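Local coordinates for response regulator receiver protein (Paraburkholderia phymatum, PDB 5TE9), which probably acts as a phosphorylation-switched receiver in two-component signalling, with a CheY-like fold, at residues 24-27 / 28-31. Residues are numbered along the deposited sequence; the frame is centred on the assembly and turned at random.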
loop_
_atom_site.group_PDB
_atom_site.type_symbol
_atom_site.label_atom_id
_atom_site.label_comp_id
_atom_site.label_asym_id
_atom_site.label_seq_id
_atom_site.Cartn_x
_atom_site.Cartn_y
_atom_site.Cartn_z
ATOM N N GLU A 24 0.127 -17.687 -13.072
ATOM C CA GLU A 24 1.485 -17.608 -13.581
ATOM C C GLU A 24 2.133 -18.975 -13.433
ATOM O O GLU A 24 1.994 -19.626 -12.394
ATOM C CB GLU A 24 2.293 -16.540 -12.841
ATOM C CG GLU A 24 3.787 -16.656 -13.020
ATOM C CD GLU A 24 4.258 -16.217 -14.378
ATOM O OE1 GLU A 24 4.200 -15.002 -14.653
ATOM O OE2 GLU A 24 4.690 -17.079 -15.169
ATOM N N ASP A 25 2.833 -19.408 -14.477
ATOM C CA ASP A 25 3.464 -20.719 -14.444
ATOM C C ASP A 25 4.870 -20.694 -13.857
ATOM O O ASP A 25 5.330 -21.720 -13.347
ATOM C CB ASP A 25 3.505 -21.323 -15.847
ATOM C CG ASP A 25 4.878 -21.226 -16.484
ATOM O OD1 ASP A 25 5.250 -20.114 -16.927
ATOM O OD2 ASP A 25 5.584 -22.266 -16.529
ATOM N N SER A 26 5.565 -19.564 -13.905
ATOM C CA SER A 26 6.959 -19.527 -13.458
ATOM C C SER A 26 7.029 -19.584 -11.939
ATOM O O SER A 26 6.532 -18.668 -11.278
ATOM C CB SER A 26 7.661 -18.270 -13.956
ATOM O OG SER A 26 9.025 -18.266 -13.558
ATOM N N PRO A 27 7.614 -20.631 -11.349
ATOM C CA PRO A 27 7.732 -20.678 -9.888
ATOM C C PRO A 27 8.625 -19.590 -9.324
ATOM O O PRO A 27 8.353 -19.099 -8.228
ATOM C CB PRO A 27 8.314 -22.076 -9.627
ATOM C CG PRO A 27 9.008 -22.451 -10.909
ATOM C CD PRO A 27 8.180 -21.833 -11.995
ATOM N N THR A 28 9.699 -19.231 -10.024
ATOM C CA THR A 28 10.507 -18.087 -9.627
ATOM C C THR A 28 9.665 -16.818 -9.561
ATOM O O THR A 28 9.746 -16.056 -8.590
ATOM C CB THR A 28 11.654 -17.900 -10.612
ATOM O OG1 THR A 28 12.624 -18.936 -10.420
ATOM C CG2 THR A 28 12.297 -16.534 -10.417
ATOM N N ASP A 29 8.842 -16.580 -10.588
ATOM C CA ASP A 29 8.040 -15.362 -10.640
ATOM C C ASP A 29 6.901 -15.397 -9.631
ATOM O O ASP A 29 6.562 -14.358 -9.045
ATOM C CB ASP A 29 7.513 -15.135 -12.056
ATOM C CG ASP A 29 8.607 -14.713 -13.015
ATOM O OD1 ASP A 29 9.488 -13.931 -12.598
ATOM O OD2 ASP A 29 8.594 -15.164 -14.178
ATOM N N VAL A 30 6.305 -16.575 -9.397
ATOM C CA VAL A 30 5.322 -16.685 -8.317
ATOM C C VAL A 30 5.980 -16.384 -6.976
ATOM O O VAL A 30 5.383 -15.746 -6.096
ATOM C CB VAL A 30 4.658 -18.073 -8.318
ATOM C CG1 VAL A 30 4.001 -18.352 -6.974
ATOM C CG2 VAL A 30 3.634 -18.169 -9.431
ATOM N N MET A 31 7.230 -16.826 -6.809
ATOM C CA MET A 31 7.952 -16.591 -5.566
ATOM C C MET A 31 8.147 -15.097 -5.314
ATOM O O MET A 31 7.973 -14.625 -4.189
ATOM C CB MET A 31 9.295 -17.323 -5.609
ATOM C CG MET A 31 9.633 -18.069 -4.330
ATOM S SD MET A 31 8.158 -18.711 -3.518
ATOM C CE MET A 31 8.451 -18.151 -1.837
#
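S26 caps helix 27-39 where the chain leaves strand 19-23. Along its side chain, CB meets D29 OD2 at 3.3 Å and lies against D29 CB. One bond further, OG stands anti to its own backbone N (chi1 -178°), which sets it beside the carbonyl carbon, facing the D29 amide. There it accepts a weak capping bond from D29 N at 3.4 Å and gives an equally weak one to D29 OD2 at 3.2 Å. The S26 carbonyl starts the helical pattern: V30 N reaches S26 O at 2.8 Å in a nearly straight bond (163°). E24 CG lies 3.9 Å from V30 CG2, the two side chains running past each other in opposite directions. The E24 chain then bends at chi2 and turns OE2 back to S26 N, 2.9 Å away on the anti side of the carboxylate.

E24 OE1 and D29 OD2 sit 4.4 Å apart, their carboxylate planes 59° askew, and E24 OE2 also lies close to D77, the predicted phosphorylation site. E24 and D25 are consistent with the acidic pair that, with the phosphoacceptor, binds magnesium in receiver domains; D29 adds a carboxylate nearby, and K129, weakly paired with E24, probably offsets some charge.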